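Local coordinates for FAD:protein FMN transferase (Pseudomonas stutzeri ATCC 14405 = CCUG 16156, PDB 5MGY), which probably transfers the FMN moiety of FAD to threonine side chains of target proteins in a magnesium-dependent reaction, maturing the NosR protein needed for nitrous oxide reduction, at residues Y22-Y26 with L38-E43; A70-M76 with D143-V149; D99-L105 with A129-Q135; K172-S178 with E190-P194; L286-E290 with T309-A313. One frame throughout, in Å; residues are numbered along the deposited sequence.

Contact 1: Y22-Y26 with L38-E43; sequences YTVKY and LHGEVE. Unlike the reference sequence in segment 38-43: Gly40 (reference Ser).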
# COMPACT_ATOMS: atom_id res chain seq x y z
N TYR A 22 4.16 12.87 -4.24
CA TYR A 22 4.33 12.88 -2.80
C TYR A 22 4.26 14.31 -2.24
O TYR A 22 4.46 15.30 -2.94
CB TYR A 22 5.66 12.21 -2.39
CG TYR A 22 6.91 12.92 -2.87
CD1 TYR A 22 7.53 12.55 -4.04
CD2 TYR A 22 7.48 13.95 -2.13
CE1 TYR A 22 8.69 13.18 -4.48
CE2 TYR A 22 8.64 14.58 -2.56
CZ TYR A 22 9.25 14.21 -3.74
OH TYR A 22 10.38 14.85 -4.19
N THR A 23 3.97 14.40 -0.96
CA THR A 23 3.98 15.66 -0.28
C THR A 23 4.41 15.42 1.15
O THR A 23 3.87 14.55 1.81
CB THR A 23 2.59 16.31 -0.33
OG1 THR A 23 2.27 16.63 -1.68
CG2 THR A 23 2.54 17.61 0.50
N VAL A 24 5.37 16.20 1.60
CA VAL A 24 5.82 16.20 2.96
C VAL A 24 5.49 17.55 3.54
O VAL A 24 5.67 18.58 2.92
CB VAL A 24 7.34 15.97 3.03
CG1 VAL A 24 7.86 16.02 4.47
CG2 VAL A 24 7.70 14.63 2.41
N LYS A 25 5.01 17.52 4.76
CA LYS A 25 4.82 18.70 5.54
C LYS A 25 5.41 18.49 6.92
O LYS A 25 5.27 17.44 7.49
CB LYS A 25 3.33 18.97 5.69
CG LYS A 25 2.59 19.34 4.39
CD LYS A 25 1.15 19.68 4.73
CE LYS A 25 0.35 19.93 3.48
NZ LYS A 25 -1.03 20.39 3.84
N TYR A 26 6.09 19.49 7.45
CA TYR A 26 6.70 19.37 8.75
C TYR A 26 6.91 20.69 9.45
O TYR A 26 6.98 21.74 8.82
CB TYR A 26 8.04 18.64 8.62
CG TYR A 26 9.17 19.45 8.01
CD1 TYR A 26 9.20 19.74 6.63
CD2 TYR A 26 10.22 19.90 8.81
CE1 TYR A 26 10.25 20.47 6.09
CE2 TYR A 26 11.27 20.63 8.26
CZ TYR A 26 11.27 20.93 6.91
OH TYR A 26 12.30 21.65 6.42
N LEU A 38 15.60 17.95 3.23
CA LEU A 38 14.64 16.88 3.32
C LEU A 38 14.14 16.46 1.96
O LEU A 38 13.94 15.30 1.69
CB LEU A 38 13.45 17.24 4.18
CG LEU A 38 13.80 17.45 5.64
CD1 LEU A 38 12.61 17.41 6.53
CD2 LEU A 38 14.64 16.37 6.15
N HIS A 39 13.99 17.41 1.07
CA HIS A 39 13.56 17.11 -0.27
C HIS A 39 14.58 16.18 -0.94
O HIS A 39 14.19 15.25 -1.60
CB HIS A 39 13.45 18.41 -1.01
CG HIS A 39 12.62 18.35 -2.22
ND1 HIS A 39 12.95 17.58 -3.32
CD2 HIS A 39 11.49 19.02 -2.54
CE1 HIS A 39 12.04 17.76 -4.26
NE2 HIS A 39 11.14 18.62 -3.81
N GLY A 40 15.87 16.42 -0.74
CA GLY A 40 16.90 15.51 -1.20
C GLY A 40 16.97 14.18 -0.44
O GLY A 40 17.26 13.17 -1.07
N GLU A 41 16.74 14.17 0.87
CA GLU A 41 16.64 12.89 1.61
C GLU A 41 15.44 12.00 1.12
O GLU A 41 15.57 10.78 0.98
CB GLU A 41 16.54 13.15 3.12
CG GLU A 41 17.85 13.63 3.77
CD GLU A 41 18.73 12.51 4.31
OE1 GLU A 41 18.28 11.34 4.43
OE2 GLU A 41 19.87 12.81 4.70
N VAL A 42 14.33 12.67 0.82
CA VAL A 42 13.17 11.97 0.32
C VAL A 42 13.40 11.46 -1.09
O VAL A 42 12.85 10.43 -1.47
CB VAL A 42 11.86 12.81 0.35
CG1 VAL A 42 10.72 12.12 -0.40
CG2 VAL A 42 11.40 13.05 1.77
N GLU A 43 14.16 12.19 -1.88
CA GLU A 43 14.36 11.78 -3.25
C GLU A 43 15.32 10.63 -3.32
O GLU A 43 15.18 9.77 -4.16
CB GLU A 43 14.85 12.94 -4.07
CG GLU A 43 14.36 12.88 -5.52
CD GLU A 43 13.00 13.52 -5.69
OE1 GLU A 43 12.14 12.91 -6.32
OE2 GLU A 43 12.81 14.66 -5.22
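Tyr22, Val24 and Tyr26 meet Leu38, Val42 and Glu43 where strand 22-26 packs against helix 38-43, the axes of the two segments 10.5 Å apart at closest and their directions 139° apart. Every second strand residue faces the helix. In the middle, Val24 CG2 lies 4.1 Å from Val42 CG2, two compact branched chains suited to a close approach of helix and sheet. Tyr26 receives the CD1 methyl of Leu38 over the centre of one ring face, a CH-pi contact with CD1 3.8 Å from CZ, while its OH bonds the carbonyl of Pro33. This is one end of an antiparallel sheet: strand 21-28 is hydrogen-bonded between strands 9-16 and 179-183, and helix 35-53 follows this hairpin in the chain and packs back across it. At the start of segment 22-26, the Tyr22 ring takes Val42 CG1 over a face, nearer the rim. With CG set between backbone N and carbonyl carbon (chi1 64°), this tyrosine carries its hydroxyl out to the helix, where OH donates to Glu43 OE2 at 2.6 Å from above the carboxylate plane. Tyrosine suits the place, its ring buried and its polar end reaching the partly exposed glutamate.

Contact 2: A70-M76 with D143-V149; sequences AGSCEPM and DRLCKAV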
# COMPACT_ATOMS: atom_id res chain seq x y z
N ALA A 70 13.25 -21.49 -11.70
CA ALA A 70 12.98 -22.30 -10.51
C ALA A 70 14.19 -22.91 -9.87
O ALA A 70 15.12 -23.29 -10.54
CB ALA A 70 12.03 -23.41 -10.86
N GLY A 71 14.16 -23.01 -8.55
CA GLY A 71 15.31 -23.54 -7.79
C GLY A 71 16.40 -22.56 -7.44
O GLY A 71 17.27 -22.94 -6.68
N SER A 72 16.36 -21.33 -7.94
CA SER A 72 17.41 -20.36 -7.68
C SER A 72 17.38 -19.79 -6.27
O SER A 72 16.31 -19.54 -5.76
CB SER A 72 17.31 -19.20 -8.66
OG SER A 72 17.70 -19.64 -9.95
N CYS A 73 18.56 -19.67 -5.64
CA CYS A 73 18.89 -18.74 -4.55
C CYS A 73 19.81 -17.66 -5.14
O CYS A 73 20.74 -17.94 -5.87
CB CYS A 73 19.57 -19.45 -3.38
SG CYS A 73 18.45 -20.57 -2.48
N GLU A 74 19.51 -16.42 -4.82
CA GLU A 74 20.19 -15.28 -5.38
C GLU A 74 20.36 -14.23 -4.30
O GLU A 74 19.38 -13.89 -3.60
CB GLU A 74 19.37 -14.73 -6.50
CG GLU A 74 19.95 -13.49 -7.14
CD GLU A 74 21.08 -13.75 -8.14
OE1 GLU A 74 21.51 -14.92 -8.30
OE2 GLU A 74 21.52 -12.79 -8.82
N PRO A 75 21.59 -13.67 -4.14
CA PRO A 75 21.72 -12.60 -3.12
C PRO A 75 20.85 -11.37 -3.45
O PRO A 75 20.66 -11.03 -4.63
CB PRO A 75 23.22 -12.26 -3.15
CG PRO A 75 23.87 -13.38 -3.87
CD PRO A 75 22.86 -13.92 -4.83
N MET A 76 20.26 -10.77 -2.41
CA MET A 76 19.36 -9.61 -2.59
C MET A 76 19.59 -8.57 -1.52
O MET A 76 19.95 -8.89 -0.37
CB MET A 76 17.85 -10.00 -2.53
CG MET A 76 17.36 -10.95 -3.60
SD MET A 76 17.47 -10.27 -5.24
CE MET A 76 16.11 -9.17 -5.18
N ASP A 143 21.44 -13.79 3.34
CA ASP A 143 21.26 -12.62 2.53
C ASP A 143 20.72 -13.03 1.16
O ASP A 143 20.72 -12.22 0.22
CB ASP A 143 22.57 -11.86 2.41
CG ASP A 143 23.73 -12.69 1.67
OD1 ASP A 143 23.98 -13.90 2.03
OD2 ASP A 143 24.37 -12.13 0.73
N ARG A 144 20.29 -14.29 1.01
CA ARG A 144 19.74 -14.76 -0.28
C ARG A 144 18.21 -14.89 -0.21
O ARG A 144 17.69 -15.15 0.87
CB ARG A 144 20.37 -16.10 -0.67
CG ARG A 144 21.86 -16.03 -0.99
CD ARG A 144 22.68 -17.12 -0.32
NE ARG A 144 22.63 -18.41 -1.04
CZ ARG A 144 22.11 -19.56 -0.58
NH1 ARG A 144 21.57 -19.65 0.64
NH2 ARG A 144 22.14 -20.66 -1.36
N LEU A 145 17.54 -14.65 -1.35
CA LEU A 145 16.14 -14.97 -1.54
C LEU A 145 16.09 -16.20 -2.37
O LEU A 145 16.72 -16.21 -3.41
CB LEU A 145 15.42 -13.95 -2.39
CG LEU A 145 14.47 -12.90 -1.87
CD1 LEU A 145 13.64 -12.37 -3.01
CD2 LEU A 145 13.61 -13.51 -0.78
N CYS A 146 15.27 -17.18 -2.01
CA CYS A 146 15.18 -18.41 -2.76
C CYS A 146 13.81 -18.58 -3.35
O CYS A 146 12.81 -18.14 -2.77
CB CYS A 146 15.54 -19.57 -1.87
SG CYS A 146 17.22 -19.32 -1.28
N LYS A 147 13.77 -19.21 -4.52
CA LYS A 147 12.51 -19.53 -5.12
C LYS A 147 12.44 -20.95 -5.61
O LYS A 147 13.29 -21.37 -6.40
CB LYS A 147 12.18 -18.54 -6.23
CG LYS A 147 13.02 -18.59 -7.47
CD LYS A 147 12.87 -17.26 -8.17
CE LYS A 147 12.81 -17.38 -9.65
NZ LYS A 147 12.58 -16.06 -10.28
N ALA A 148 11.40 -21.69 -5.17
CA ALA A 148 11.20 -23.08 -5.53
C ALA A 148 10.47 -23.30 -6.86
O ALA A 148 10.55 -24.38 -7.40
CB ALA A 148 10.48 -23.78 -4.46
N VAL A 149 9.75 -22.29 -7.35
CA VAL A 149 9.14 -22.28 -8.67
C VAL A 149 9.58 -21.00 -9.38
O VAL A 149 10.16 -20.16 -8.75
CB VAL A 149 7.56 -22.33 -8.57
CG1 VAL A 149 7.04 -23.42 -7.62
CG2 VAL A 149 6.97 -20.99 -8.18
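Cys73 and Cys146 join two antiparallel strands by a disulfide, tying strand 73-75, at the edge of a three-stranded sheet, to the central strand 144-147. The cysteines form a non-hydrogen-bonded pair, their CA atoms 4.1 Å apart; both SG atoms project on one face and bond at 2.1 Å with a right-handed twist (chi3 117°). The backbone ladder continues around them: Glu74 and Leu145 exchange two hydrogen bonds, Lys147 N donates to Ser72 O at 2.8 Å, and Met76 N to Asp143 O at 3.0 Å. Proline is tolerated at Pro75 because its nitrogen faces away from the partner strand. Strands 138-141 and 144-147 form a hairpin, to which strand 73-75 adds alongside 144-147. The Arg144 chain bends at chi2 and chi3 to bring one guanidinium face over Cys73 CB, 3.5 Å from NH2, while NH1 pairs with Asp141. Shortened to an alanine, this position would probably uncover the disulfide's flank and leave Asp141 without this charge partner. On the other face, the buried Leu145 CB meets Met76 CG at 3.8 Å, oily neighbours packed against Phe65 of helix 61-67. The buried ammonium of Lys147 is satisfied by the carbonyls of Phe65, Leu68 and Leu151.

Contact 3: D99-L105 with A129-Q135; sequences DLTLEPL and ARALTGQ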
# COMPACT_ATOMS: atom_id res chain seq x y z
N ASP A 99 -0.50 -11.47 -1.29
CA ASP A 99 0.48 -12.27 -2.02
C ASP A 99 1.40 -11.36 -2.90
O ASP A 99 0.97 -10.68 -3.87
CB ASP A 99 -0.27 -13.34 -2.88
CG ASP A 99 0.55 -14.63 -3.13
OD1 ASP A 99 0.01 -15.74 -2.97
OD2 ASP A 99 1.75 -14.57 -3.45
N LEU A 100 2.68 -11.42 -2.62
CA LEU A 100 3.68 -10.76 -3.51
C LEU A 100 3.96 -11.42 -4.89
O LEU A 100 4.67 -10.82 -5.68
CB LEU A 100 5.01 -10.64 -2.78
CG LEU A 100 4.92 -9.91 -1.44
CD1 LEU A 100 6.18 -10.06 -0.65
CD2 LEU A 100 4.66 -8.43 -1.68
N THR A 101 3.39 -12.60 -5.16
CA THR A 101 3.83 -13.43 -6.22
C THR A 101 2.85 -13.48 -7.35
O THR A 101 2.77 -14.47 -8.07
CB THR A 101 4.13 -14.88 -5.74
OG1 THR A 101 2.96 -15.63 -5.48
CG2 THR A 101 4.91 -14.85 -4.49
N LEU A 102 2.14 -12.40 -7.57
CA LEU A 102 1.11 -12.42 -8.62
C LEU A 102 1.58 -11.92 -9.96
O LEU A 102 0.79 -11.92 -10.91
CB LEU A 102 -0.12 -11.63 -8.16
CG LEU A 102 -1.13 -12.35 -7.27
CD1 LEU A 102 -0.59 -13.53 -6.47
CD2 LEU A 102 -1.73 -11.32 -6.33
N GLU A 103 2.84 -11.53 -10.08
CA GLU A 103 3.27 -10.88 -11.32
C GLU A 103 2.95 -11.66 -12.61
O GLU A 103 2.59 -11.03 -13.59
CB GLU A 103 4.76 -10.48 -11.25
CG GLU A 103 5.34 -9.77 -12.47
CD GLU A 103 5.52 -8.25 -12.38
OE1 GLU A 103 4.76 -7.47 -11.74
OE2 GLU A 103 6.45 -7.82 -13.07
N PRO A 104 3.06 -13.00 -12.59
CA PRO A 104 2.66 -13.77 -13.77
C PRO A 104 1.19 -13.72 -14.05
O PRO A 104 0.82 -13.78 -15.22
CB PRO A 104 3.08 -15.19 -13.43
CG PRO A 104 4.14 -15.03 -12.37
CD PRO A 104 3.65 -13.87 -11.56
N LEU A 105 0.33 -13.60 -13.05
CA LEU A 105 -1.09 -13.48 -13.34
C LEU A 105 -1.38 -12.05 -13.75
O LEU A 105 -2.25 -11.81 -14.58
CB LEU A 105 -1.95 -13.88 -12.16
CG LEU A 105 -1.90 -15.33 -11.76
CD1 LEU A 105 -2.45 -15.47 -10.35
CD2 LEU A 105 -2.70 -16.16 -12.72
N ALA A 129 0.07 -20.25 -15.24
CA ALA A 129 0.61 -19.14 -14.49
C ALA A 129 0.45 -19.32 -12.97
O ALA A 129 1.36 -19.03 -12.23
CB ALA A 129 -0.00 -17.83 -14.98
N ARG A 130 -0.68 -19.84 -12.48
CA ARG A 130 -0.82 -20.10 -11.05
C ARG A 130 0.24 -21.06 -10.54
O ARG A 130 0.63 -20.97 -9.39
CB ARG A 130 -2.23 -20.57 -10.67
CG ARG A 130 -3.08 -19.50 -9.95
CD ARG A 130 -4.43 -20.02 -9.43
NE ARG A 130 -5.06 -20.83 -10.48
CZ ARG A 130 -5.18 -22.17 -10.53
NH1 ARG A 130 -4.77 -22.96 -9.54
NH2 ARG A 130 -5.76 -22.72 -11.59
N ALA A 131 0.70 -21.98 -11.37
CA ALA A 131 1.81 -22.87 -10.93
C ALA A 131 3.16 -22.15 -10.75
O ALA A 131 3.98 -22.66 -10.03
CB ALA A 131 1.97 -24.05 -11.87
N LEU A 132 3.34 -20.97 -11.36
CA LEU A 132 4.47 -20.07 -11.07
C LEU A 132 4.26 -19.07 -9.91
O LEU A 132 5.10 -18.16 -9.72
CB LEU A 132 4.86 -19.25 -12.31
CG LEU A 132 5.00 -20.02 -13.64
CD1 LEU A 132 5.33 -19.12 -14.86
CD2 LEU A 132 5.98 -21.18 -13.38
N THR A 133 3.16 -19.24 -9.17
CA THR A 133 2.84 -18.34 -8.07
C THR A 133 2.91 -19.12 -6.80
O THR A 133 3.11 -20.34 -6.83
CB THR A 133 1.46 -17.68 -8.21
OG1 THR A 133 0.44 -18.66 -8.10
CG2 THR A 133 1.28 -16.97 -9.53
N GLY A 134 2.82 -18.38 -5.68
CA GLY A 134 2.75 -18.95 -4.33
C GLY A 134 3.82 -18.55 -3.33
O GLY A 134 4.88 -19.16 -3.31
N GLN A 135 3.51 -17.60 -2.45
CA GLN A 135 4.35 -17.16 -1.29
C GLN A 135 5.07 -18.26 -0.55
O GLN A 135 6.17 -18.08 -0.08
CB GLN A 135 3.44 -16.41 -0.28
CG GLN A 135 4.12 -15.62 0.83
CD GLN A 135 4.29 -14.11 0.51
OE1 GLN A 135 3.31 -13.41 0.13
NE2 GLN A 135 5.56 -13.59 0.69
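Thr101 OG1 accepts a nearly straight hydrogen bond from Gly134 N, 2.8 Å long with an angle of 163°, and donates in turn to Asp99 OD2 at 2.6 Å. That aspartate oxygen also takes Thr101 N, closing an Asx turn, so two donors grip it from the same face of the carboxylate. The turn lies just before helix 103-108 and meets the loop leaving helix 123-131. Set between the backbone N and carbonyl carbon (chi1 75°), the hydroxyl can serve both sides at once, and CG2 is left beside the chain of Gln135. A valine in place of Thr101 would probably leave Gly134 N without its acceptor and cost Asp99 one of its two donors. Gly134 has backbone angles that no residue with a CB would easily adopt. Nearby, the Gln135 chain bends at chi2 to place OE1 at Leu100 N in a weak bond of 3.5 Å. Apolar packing continues between helix 103-108 and segment 129-135: Leu105 CD2 sits 3.9 Å from Ala129 CB, and the rigid ring of Pro104 faces Ala129 and Leu132; the small alanine lets Pro104 and Leu105 come close. Further out, Leu100 bonds Asp154 through its backbone, its side chain about 4 Å from that of the magnesium ligand Ser157. Thr133 is tied back to the preceding turn, its OG1 donating to Arg130 O at 2.7 Å beside the bond from Thr133 N.

Contact 4: K172-S178 with E190-P194; sequences KALGVQS and EGRKP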
# COMPACT_ATOMS: atom_id res chain seq x y z
N LYS A 172 12.78 11.75 11.63
CA LYS A 172 13.01 11.58 13.05
C LYS A 172 14.49 11.61 13.32
O LYS A 172 14.94 12.29 14.23
CB LYS A 172 12.41 10.31 13.62
CG LYS A 172 10.92 10.43 13.85
CD LYS A 172 10.26 9.17 14.40
CE LYS A 172 8.75 9.43 14.33
NZ LYS A 172 7.96 8.45 15.09
N ALA A 173 15.26 10.91 12.51
CA ALA A 173 16.69 10.86 12.75
C ALA A 173 17.35 12.27 12.65
O ALA A 173 18.28 12.59 13.40
CB ALA A 173 17.35 9.85 11.81
N LEU A 174 16.80 13.11 11.78
CA LEU A 174 17.21 14.50 11.64
C LEU A 174 16.50 15.45 12.60
O LEU A 174 16.49 16.64 12.34
CB LEU A 174 16.95 14.97 10.21
CG LEU A 174 17.74 14.28 9.11
CD1 LEU A 174 17.37 14.86 7.76
CD2 LEU A 174 19.24 14.42 9.30
N GLY A 175 15.92 14.97 13.68
CA GLY A 175 15.36 15.88 14.72
C GLY A 175 13.91 16.32 14.63
O GLY A 175 13.42 16.86 15.61
N VAL A 176 13.23 16.06 13.50
CA VAL A 176 11.83 16.53 13.26
C VAL A 176 10.85 15.76 14.14
O VAL A 176 10.96 14.56 14.34
CB VAL A 176 11.45 16.38 11.77
CG1 VAL A 176 10.02 16.82 11.48
CG2 VAL A 176 12.41 17.15 10.87
N GLN A 177 9.90 16.47 14.70
CA GLN A 177 8.96 15.85 15.61
C GLN A 177 7.56 15.80 15.07
O GLN A 177 6.84 14.87 15.37
CB GLN A 177 8.97 16.56 16.96
CG GLN A 177 10.06 16.05 17.88
CD GLN A 177 10.12 16.86 19.17
OE1 GLN A 177 9.84 16.38 20.28
NE2 GLN A 177 10.50 18.12 19.02
N SER A 178 7.17 16.80 14.30
CA SER A 178 5.83 16.90 13.84
C SER A 178 5.86 16.99 12.32
O SER A 178 6.61 17.79 11.77
CB SER A 178 5.19 18.08 14.49
OG SER A 178 3.98 18.28 13.87
N GLU A 190 2.29 12.70 12.55
CA GLU A 190 2.59 12.69 13.99
C GLU A 190 2.84 14.08 14.52
O GLU A 190 3.08 15.00 13.76
CB GLU A 190 3.79 11.85 14.25
CG GLU A 190 4.04 11.52 15.69
CD GLU A 190 4.74 10.21 15.86
OE1 GLU A 190 4.95 9.87 17.03
OE2 GLU A 190 5.10 9.53 14.85
N GLY A 191 2.72 14.24 15.83
CA GLY A 191 2.84 15.52 16.46
C GLY A 191 1.65 16.42 16.22
O GLY A 191 0.57 15.98 15.81
N ARG A 192 1.88 17.70 16.51
CA ARG A 192 0.90 18.75 16.32
C ARG A 192 1.51 19.91 15.60
O ARG A 192 2.69 20.05 15.61
CB ARG A 192 0.33 19.15 17.68
CG ARG A 192 -0.52 18.02 18.30
CD ARG A 192 -1.13 18.38 19.63
NE ARG A 192 -2.25 17.53 20.01
CZ ARG A 192 -3.51 17.64 19.56
NH1 ARG A 192 -3.83 18.54 18.63
NH2 ARG A 192 -4.46 16.82 20.02
N LYS A 193 0.71 20.74 14.96
CA LYS A 193 1.19 21.98 14.34
C LYS A 193 1.53 23.03 15.45
O LYS A 193 1.22 22.83 16.62
CB LYS A 193 0.20 22.48 13.27
CG LYS A 193 -0.06 21.50 12.14
CD LYS A 193 -0.98 22.00 11.02
CE LYS A 193 -2.10 21.01 10.60
NZ LYS A 193 -2.56 21.18 9.18
N PRO A 194 2.22 24.13 15.10
CA PRO A 194 2.64 25.07 16.14
C PRO A 194 1.47 25.69 16.94
O PRO A 194 1.57 25.71 18.16
CB PRO A 194 3.40 26.13 15.34
CG PRO A 194 3.85 25.40 14.10
CD PRO A 194 2.67 24.58 13.77
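Lys172 and Glu190 supply the charged part of this surface contact: NZ lies 3.1 Å from OE2, a salt bridge in which the ammonium comes from above the carboxylate plane. Both chains are extended beyond CG and cross at about a right angle, and such long, flexible residues are what it takes to bridge a helix end and a strand end whose backbones stay well apart. Tyr179 OH adds a weak bond to the same glutamate oxygen. Between Lys172 and Ser178 the chain must leave helix 159-173 and turn into the sheet, which it does through a Schellman motif: Gly175, the C-prime residue with positive phi, gives its N to Lys172 O at 2.9 Å. The uncharged hydrogen bonds gather at Ser178. With OG anti to its own N (chi1 170°), the hydroxyl donates to Arg192 O at 2.8 Å, from well above the carbonyl plane, and accepts from Trp199 NE1, so a small buried residue has both its polar needs met. Backbone contact completes the group: Ser178 CA approaches Glu190 O at 3.3 Å as a CA-H...O contact. Gly191 passes beside Ser178, where any CB would collide with the serine CB, while its N bonds Asp220.

Contact 5: L286-E290 with T309-A313; sequences LALAE and TSTKA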
# COMPACT_ATOMS: atom_id res chain seq x y z
N LEU A 286 -14.57 -7.51 6.28
CA LEU A 286 -15.08 -7.23 7.65
C LEU A 286 -14.85 -8.27 8.76
O LEU A 286 -14.56 -7.90 9.93
CB LEU A 286 -16.55 -6.97 7.57
CG LEU A 286 -16.81 -5.49 7.58
CD1 LEU A 286 -18.24 -5.26 7.07
CD2 LEU A 286 -16.57 -4.92 8.99
N ALA A 287 -15.02 -9.54 8.41
CA ALA A 287 -14.86 -10.61 9.37
C ALA A 287 -13.41 -10.65 9.78
O ALA A 287 -13.14 -10.63 11.01
CB ALA A 287 -15.35 -11.95 8.80
N LEU A 288 -12.48 -10.65 8.78
CA LEU A 288 -11.01 -10.64 9.04
C LEU A 288 -10.65 -9.42 9.88
O LEU A 288 -10.02 -9.53 10.95
CB LEU A 288 -10.19 -10.68 7.73
CG LEU A 288 -8.66 -10.76 7.96
CD1 LEU A 288 -8.19 -12.17 8.25
CD2 LEU A 288 -7.94 -10.19 6.77
N ALA A 289 -11.11 -8.27 9.41
CA ALA A 289 -10.75 -7.06 10.09
C ALA A 289 -11.14 -7.10 11.56
O ALA A 289 -10.31 -6.75 12.40
CB ALA A 289 -11.32 -5.84 9.40
N GLU A 290 -12.37 -7.58 11.86
CA GLU A 290 -12.86 -7.74 13.24
C GLU A 290 -12.08 -8.84 13.99
O GLU A 290 -11.72 -8.66 15.17
CB GLU A 290 -14.35 -8.07 13.25
CG GLU A 290 -15.13 -7.20 14.20
CD GLU A 290 -15.40 -5.81 13.65
OE1 GLU A 290 -15.88 -5.71 12.51
OE2 GLU A 290 -15.13 -4.83 14.37
N THR A 309 -19.10 1.06 6.11
CA THR A 309 -19.05 0.24 7.31
C THR A 309 -17.66 0.41 7.93
O THR A 309 -16.68 0.43 7.25
CB THR A 309 -19.36 -1.24 6.96
OG1 THR A 309 -20.32 -1.29 5.89
CG2 THR A 309 -19.85 -2.01 8.21
N SER A 310 -17.62 0.56 9.23
CA SER A 310 -16.40 0.79 9.97
C SER A 310 -16.25 -0.42 10.90
O SER A 310 -17.19 -1.13 11.08
CB SER A 310 -16.46 2.17 10.71
OG SER A 310 -17.35 2.19 11.83
N THR A 311 -15.07 -0.69 11.41
CA THR A 311 -14.90 -1.79 12.32
C THR A 311 -15.00 -1.26 13.69
O THR A 311 -15.13 -0.06 13.92
CB THR A 311 -13.53 -2.48 12.15
OG1 THR A 311 -12.47 -1.58 12.53
CG2 THR A 311 -13.36 -2.98 10.70
N LYS A 312 -14.92 -2.18 14.61
CA LYS A 312 -14.87 -1.93 16.02
C LYS A 312 -13.64 -1.15 16.44
O LYS A 312 -13.76 -0.17 17.16
CB LYS A 312 -14.91 -3.28 16.71
CG LYS A 312 -14.94 -3.25 18.22
CD LYS A 312 -14.99 -4.67 18.79
CE LYS A 312 -16.23 -5.44 18.30
NZ LYS A 312 -16.44 -6.68 19.07
N ALA A 313 -12.46 -1.59 15.98
CA ALA A 313 -11.18 -0.91 16.29
C ALA A 313 -11.18 0.50 15.74
O ALA A 313 -10.66 1.41 16.40
CB ALA A 313 -9.98 -1.71 15.76
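Thr311 meets Ala289 and Leu286 because its chi1 of 66° turns CG2 to the side of its own backbone N, into the helix, while OG1 stands between that N and the carbonyl carbon. Thr309, two residues earlier on the same side, has CG2 anti to its backbone N and offers that methyl to Leu286. The leucine then uses both branches: CD1 lies 3.8 Å from Thr309 CG2, the side chains crossing at about a right angle, and CD2 lies 4.1 Å from Thr311 CG2. Ala289 CB closes the apolar patch at 3.7 Å from Thr311 CG2; being short, an alanine allows the helix to come near the turn. The two elements are the long helix 267-292 and the outermost strand 306-310 of the main antiparallel sheet, which are linked in the chain through strand 295-301; the helix lies against this edge and the strand then breaks directly into helix 312-318. Thr311 is the N-cap of that helix, its OG1 accepting from Phe314 N and donating to Ile294 O, so threonine serves with a polar arm for the cap and a methyl for the packing. Glu290, bent at chi2, brings its carboxylate to the same helix start, where Lys312 N points at OE2; the position of that oxygen is doubtful, but a negative group there would suit the positive end of a helix.

Contact 1 is the most buried of the five, with aromatic and branched aliphatic side chains between helix and sheet; contact 4 is a surface contact built on a salt bridge and hydrogen bonds. The two are neighbours: Leu38 packs on Leu174, and Tyr26 on Val176. Contacts 1 and 5 both place a helix against the eight-stranded sheet, but near its two ends, on opposite sides of the chain's centre and about 33 Å apart between centres. Contacts 2 and 3, both partly buried, also touch, through Val149 on Leu132, yet differ in chemistry: a covalent staple and backbone ladder in the small sheet, against side-chain-to-backbone bonds between turns nearer the magnesium site.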